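Local coordinates for protein 4,5-DOPA dioxygenase extradiol (Escherichia coli, PDB 2PW6) that opens the catechol ring of DOPA between carbons 4 and 5 in vitro, acting as a zinc-dependent extradiol dioxygenase whose physiological substrate is unknown, at residues Leu18-Gly23 with Trp124-Lys129; Lys129-Ala134 with Gly166-Ala171. All blocks are in the same frame, centred on the assembly; numbering follows the deposited sequence.

Overall arrangement
Strand 17-21 starts the fold near the N terminus, and interaction 1 brings its C-terminal end, with the zinc ligand just beyond it, against helix 121-130, closing a loop of about 100 residues. The chain then runs through Lys-129, which both contacts share, and interaction 2 closes a shorter loop of 31 residues where the end of the same helix and the turn after it meet strand 167-173. The two loops follow each other in series, neither nesting nor crossing. Both contacts, their centres about 9 Å apart, bring helix 121-130 to strands 17-21 and 167-173, parallel neighbours in the mixed sheet, consistent with the helix packing on one sheet face.

Interaction 1 of 2, residues Leu18-Gly23 with Trp124-Lys129; sequences LFLGHG and WGVLIK. With ZN (zinc ion), chain B.
Val-126 carries this contact, reaching from helix 121-130 to Leu-20 near the end of strand 17-21 and to His-22 just past it. Going along the helix from Trp-124, the first side chain to touch the other segment is that of Val-126, two residues on; its CA lies 6.7 Å from His-22 CA, the nearest CA pair across the two segments. The branches of Val-126 divide the work. With CG1 anti to the backbone N (chi1 166°), that methyl meets Leu-20 CD2 at 3.7 Å and Leu-20 CG at 3.9 Å, the two side chains passing at a slant. The other branch, Val-126 CG2, lies 4.0 Å from His-22 CB and just as far from Leu-20 CB, so the valine spans both residues. Trp-38 of helix 33-44 adds a further wall to Val-126.

At His-22, CB faces the helix while the ring leads off. Chi1 of 72° sets CG between the backbone N and the carbonyl carbon, and the imidazole binds zinc through NE2 at 2.4 Å. Its other nitrogen, ND1, is hydrogen-bonded to Ser-172 OG, which should restrict rotation of the ring. His-57, His-234 and Asp-86 of the second subunit complete the coordination observed in this crystal. Buried helix-on-sheet packing thus borders a metal centre placed just past a strand's C-terminal end, within the LigB-type catalytic domain of this extradiol dioxygenase.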
loop_
_atom_site.group_PDB
_atom_site.type_symbol
_atom_site.label_atom_id
_atom_site.label_comp_id
_atom_site.label_asym_id
_atom_site.label_seq_id
_atom_site.Cartn_x
_atom_site.Cartn_y
_atom_site.Cartn_z
ATOM N N LEU A 18 7.177 -16.762 -13.702
ATOM C CA LEU A 18 7.711 -15.421 -13.804
ATOM C C LEU A 18 7.870 -14.773 -12.446
ATOM O O LEU A 18 6.916 -14.728 -11.663
ATOM C CB LEU A 18 6.783 -14.560 -14.644
ATOM C CG LEU A 18 7.085 -14.406 -16.133
ATOM C CD1 LEU A 18 7.126 -15.727 -16.868
ATOM C CD2 LEU A 18 6.001 -13.530 -16.710
ATOM N N PHE A 19 9.088 -14.304 -12.174
ATOM C CA PHE A 19 9.377 -13.393 -11.052
ATOM C C PHE A 19 9.582 -12.002 -11.609
ATOM O O PHE A 19 10.437 -11.802 -12.446
ATOM C CB PHE A 19 10.639 -13.809 -10.267
ATOM C CG PHE A 19 11.049 -12.795 -9.233
ATOM C CD1 PHE A 19 10.335 -12.667 -8.054
ATOM C CD2 PHE A 19 12.120 -11.907 -9.480
ATOM C CE1 PHE A 19 10.683 -11.731 -7.118
ATOM C CE2 PHE A 19 12.475 -10.951 -8.550
ATOM C CZ PHE A 19 11.775 -10.860 -7.374
ATOM N N LEU A 20 8.800 -11.038 -11.163
ATOM C CA LEU A 20 8.973 -9.688 -11.635
ATOM C C LEU A 20 9.422 -8.791 -10.482
ATOM O O LEU A 20 8.839 -8.833 -9.397
ATOM C CB LEU A 20 7.691 -9.122 -12.273
ATOM C CG LEU A 20 7.043 -9.657 -13.566
ATOM C CD1 LEU A 20 8.067 -10.208 -14.545
ATOM C CD2 LEU A 20 6.017 -10.738 -13.246
ATOM N N GLY A 21 10.467 -7.994 -10.737
ATOM C CA GLY A 21 10.828 -6.867 -9.902
ATOM C C GLY A 21 9.789 -5.823 -10.171
ATOM O O GLY A 21 9.538 -5.476 -11.315
ATOM N N HIS A 22 9.139 -5.320 -9.143
ATOM C CA HIS A 22 8.071 -4.360 -9.313
ATOM C C HIS A 22 8.358 -2.993 -8.724
ATOM O O HIS A 22 9.299 -2.838 -7.991
ATOM C CB HIS A 22 6.740 -4.920 -8.805
ATOM C CG HIS A 22 6.631 -5.016 -7.314
ATOM N ND1 HIS A 22 6.167 -6.137 -6.683
ATOM C CD2 HIS A 22 6.886 -4.126 -6.338
ATOM C CE1 HIS A 22 6.156 -5.944 -5.388
ATOM N NE2 HIS A 22 6.590 -4.730 -5.150
ATOM N N GLY A 23 7.521 -2.012 -9.049
ATOM C CA GLY A 23 7.601 -0.681 -8.432
ATOM C C GLY A 23 6.459 0.249 -8.792
ATOM O O GLY A 23 5.351 0.204 -8.217
ATOM N N TRP A 124 -0.173 -4.903 -8.680
ATOM C CA TRP A 124 -1.188 -4.273 -9.501
ATOM C C TRP A 124 -0.592 -3.607 -10.748
ATOM O O TRP A 124 -1.188 -3.653 -11.808
ATOM C CB TRP A 124 -1.940 -3.270 -8.639
ATOM C CG TRP A 124 -2.972 -2.482 -9.357
ATOM C CD1 TRP A 124 -4.257 -2.859 -9.626
ATOM C CD2 TRP A 124 -2.821 -1.168 -9.876
ATOM N NE1 TRP A 124 -4.914 -1.859 -10.300
ATOM C CE2 TRP A 124 -4.054 -0.811 -10.473
ATOM C CE3 TRP A 124 -1.754 -0.257 -9.914
ATOM C CZ2 TRP A 124 -4.262 0.426 -11.088
ATOM C CZ3 TRP A 124 -1.952 0.970 -10.534
ATOM C CH2 TRP A 124 -3.206 1.303 -11.117
ATOM N N GLY A 125 0.592 -3.009 -10.594
ATOM C CA GLY A 125 1.328 -2.374 -11.661
ATOM C C GLY A 125 1.798 -3.385 -12.680
ATOM O O GLY A 125 1.734 -3.133 -13.900
ATOM N N VAL A 126 2.272 -4.534 -12.203
ATOM C CA VAL A 126 2.656 -5.618 -13.122
ATOM C C VAL A 126 1.452 -6.226 -13.844
ATOM O O VAL A 126 1.505 -6.453 -15.046
ATOM C CB VAL A 126 3.472 -6.725 -12.443
ATOM C CG1 VAL A 126 3.541 -7.976 -13.334
ATOM C CG2 VAL A 126 4.885 -6.218 -12.105
ATOM N N LEU A 127 0.373 -6.478 -13.112
ATOM C CA LEU A 127 -0.810 -7.111 -13.666
ATOM C C LEU A 127 -1.609 -6.203 -14.623
ATOM O O LEU A 127 -2.078 -6.677 -15.648
ATOM C CB LEU A 127 -1.711 -7.665 -12.549
ATOM C CG LEU A 127 -1.157 -8.839 -11.732
ATOM C CD1 LEU A 127 -2.026 -9.084 -10.558
ATOM C CD2 LEU A 127 -0.995 -10.127 -12.547
ATOM N N ILE A 128 -1.769 -4.917 -14.304
ATOM C CA ILE A 128 -2.504 -3.988 -15.208
ATOM C C ILE A 128 -1.806 -3.790 -16.556
ATOM O O ILE A 128 -2.474 -3.560 -17.561
ATOM C CB ILE A 128 -2.820 -2.577 -14.604
ATOM C CG1 ILE A 128 -1.555 -1.905 -14.031
ATOM C CG2 ILE A 128 -3.982 -2.646 -13.623
ATOM C CD1 ILE A 128 -1.624 -0.338 -13.925
ATOM N N LYS A 129 -0.476 -3.883 -16.556
ATOM C CA LYS A 129 0.322 -3.819 -17.764
ATOM C C LYS A 129 0.323 -5.137 -18.522
ATOM O O LYS A 129 0.311 -5.141 -19.759
ATOM C CB LYS A 129 1.777 -3.442 -17.431
ATOM C CG LYS A 129 1.967 -1.995 -17.006
ATOM C CD LYS A 129 1.508 -1.026 -18.085
ATOM C CE LYS A 129 1.206 0.345 -17.505
ATOM N NZ LYS A 129 1.362 1.423 -18.537
HETATM ZN ZN ZN B . 6.969 -3.980 -2.902
#

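Interaction 2 of 2, residues Lys129-Ala134 with Gly166-Ala171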
loop_
_atom_site.group_PDB
_atom_site.type_symbol
_atom_site.label_atom_id
_atom_site.label_comp_id
_atom_site.label_asym_id
_atom_site.label_seq_id
_atom_site.Cartn_x
_atom_site.Cartn_y
_atom_site.Cartn_z
ATOM N N LYS A 129 -0.476 -3.883 -16.556
ATOM C CA LYS A 129 0.322 -3.819 -17.764
ATOM C C LYS A 129 0.323 -5.137 -18.522
ATOM O O LYS A 129 0.311 -5.141 -19.759
ATOM C CB LYS A 129 1.777 -3.442 -17.431
ATOM C CG LYS A 129 1.967 -1.995 -17.006
ATOM C CD LYS A 129 1.508 -1.026 -18.085
ATOM C CE LYS A 129 1.206 0.345 -17.505
ATOM N NZ LYS A 129 1.362 1.423 -18.537
HETATM N N MSE A 130 0.356 -6.248 -17.778
HETATM C CA MSE A 130 0.567 -7.566 -18.340
HETATM C C MSE A 130 -0.709 -8.063 -19.008
HETATM O O MSE A 130 -0.696 -8.442 -20.186
HETATM C CB MSE A 130 1.021 -8.528 -17.254
HETATM C CG MSE A 130 1.824 -9.673 -17.731
HETATM SE SE MSE A 130 2.760 -10.616 -16.281
HETATM C CE MSE A 130 3.143 -12.200 -17.296
ATOM N N TYR A 131 -1.803 -8.026 -18.255
ATOM C CA TYR A 131 -3.106 -8.487 -18.701
ATOM C C TYR A 131 -4.122 -7.415 -18.375
ATOM O O TYR A 131 -4.920 -7.593 -17.442
ATOM C CB TYR A 131 -3.478 -9.811 -18.003
ATOM C CG TYR A 131 -2.546 -10.945 -18.346
ATOM C CD1 TYR A 131 -1.750 -11.543 -17.381
ATOM C CD2 TYR A 131 -2.457 -11.421 -19.672
ATOM C CE1 TYR A 131 -0.861 -12.605 -17.738
ATOM C CE2 TYR A 131 -1.594 -12.465 -20.026
ATOM C CZ TYR A 131 -0.801 -13.056 -19.058
ATOM O OH TYR A 131 0.041 -14.085 -19.443
ATOM N N PRO A 132 -4.091 -6.290 -19.132
ATOM C CA PRO A 132 -4.897 -5.106 -18.861
ATOM C C PRO A 132 -6.361 -5.374 -18.591
ATOM O O PRO A 132 -6.970 -4.641 -17.814
ATOM C CB PRO A 132 -4.772 -4.272 -20.144
ATOM C CG PRO A 132 -3.606 -4.768 -20.842
ATOM C CD PRO A 132 -3.191 -6.084 -20.282
ATOM N N ASP A 133 -6.924 -6.395 -19.231
ATOM C CA ASP A 133 -8.373 -6.580 -19.214
ATOM C C ASP A 133 -8.894 -7.302 -17.963
ATOM O O ASP A 133 -10.108 -7.397 -17.752
ATOM C CB ASP A 133 -8.844 -7.268 -20.508
ATOM C CG ASP A 133 -8.890 -6.303 -21.690
ATOM O OD1 ASP A 133 -9.811 -5.446 -21.718
ATOM O OD2 ASP A 133 -8.004 -6.396 -22.578
ATOM N N ALA A 134 -7.967 -7.781 -17.129
ATOM C CA ALA A 134 -8.309 -8.520 -15.920
ATOM C C ALA A 134 -9.322 -9.636 -16.247
ATOM O O ALA A 134 -10.372 -9.752 -15.604
ATOM C CB ALA A 134 -8.828 -7.571 -14.829
ATOM N N GLY A 166 -1.830 -25.883 -17.362
ATOM C CA GLY A 166 -2.264 -24.583 -17.911
ATOM C C GLY A 166 -2.125 -23.377 -16.983
ATOM O O GLY A 166 -2.758 -22.327 -17.215
ATOM N N ILE A 167 -1.303 -23.513 -15.938
ATOM C CA ILE A 167 -1.256 -22.501 -14.874
ATOM C C ILE A 167 0.072 -21.765 -14.864
ATOM O O ILE A 167 1.134 -22.376 -14.798
ATOM C CB ILE A 167 -1.561 -23.072 -13.430
ATOM C CG1 ILE A 167 -2.849 -23.923 -13.385
ATOM C CG2 ILE A 167 -1.517 -21.944 -12.362
ATOM C CD1 ILE A 167 -4.099 -23.264 -13.957
HETATM N N MSE A 168 -0.024 -20.445 -14.928
HETATM C CA MSE A 168 1.123 -19.572 -14.847
HETATM C C MSE A 168 1.362 -19.082 -13.422
HETATM O O MSE A 168 0.479 -18.524 -12.784
HETATM C CB MSE A 168 0.932 -18.367 -15.752
HETATM C CG MSE A 168 2.197 -17.532 -15.864
HETATM SE SE MSE A 168 1.912 -15.959 -16.916
HETATM C CE MSE A 168 0.315 -15.196 -16.149
ATOM N N LEU A 169 2.583 -19.288 -12.950
ATOM C CA LEU A 169 3.040 -18.718 -11.709
ATOM C C LEU A 169 3.578 -17.284 -11.974
ATOM O O LEU A 169 4.497 -17.085 -12.797
ATOM C CB LEU A 169 4.085 -19.650 -11.088
ATOM C CG LEU A 169 3.671 -21.143 -11.114
ATOM C CD1 LEU A 169 4.793 -22.111 -10.739
ATOM C CD2 LEU A 169 2.380 -21.466 -10.277
ATOM N N VAL A 170 2.957 -16.292 -11.336
ATOM C CA VAL A 170 3.495 -14.922 -11.335
ATOM C C VAL A 170 3.877 -14.479 -9.897
ATOM O O VAL A 170 3.019 -14.188 -9.074
ATOM C CB VAL A 170 2.558 -13.898 -12.052
ATOM C CG1 VAL A 170 1.229 -13.867 -11.403
ATOM C CG2 VAL A 170 3.125 -12.485 -12.010
ATOM N N ALA A 171 5.172 -14.495 -9.602
ATOM C CA ALA A 171 5.697 -13.990 -8.307
ATOM C C ALA A 171 6.218 -12.574 -8.512
ATOM O O ALA A 171 6.801 -12.281 -9.544
ATOM C CB ALA A 171 6.771 -14.870 -7.817
#
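The selenium arm of Met-168 meets Tyr-131 and Met-130 together, both methionines being modelled as selenomethionine. On strand 167-173, the Met-168 chain starts extended, CG lying anti to the backbone N (chi1 -171°), and bends only at its end, where chi3 of 50° turns CE to the tyrosine. That methyl arrives at the edge of the Tyr-131 ring, near its plane, 3.3 Å from CE1, a tight fit; it also lies 3.5 Å from Tyr-131 OH. Met-130 CE approaches Met-168 SE at 4.0 Å, the two long side chains reaching tip to tip, with Leu-18 against the Met-130 side chain.

Tyr-131 is the first residue to leave the helix and opens a type I turn, closed by Ala-134 N to Tyr-131 O at 3.1 Å. Pro-48 and Ile-136 also touch its side chain. An alanine at Tyr-131 would remove the ring edge, and the Met-168 methyl would probably lose its stop and become freer to turn.

No hydrogen bond crosses between the segments, which implies that they are held mainly by van der Waals packing; burying Tyr-131 OH without a partner in the model probably carries a desolvation cost.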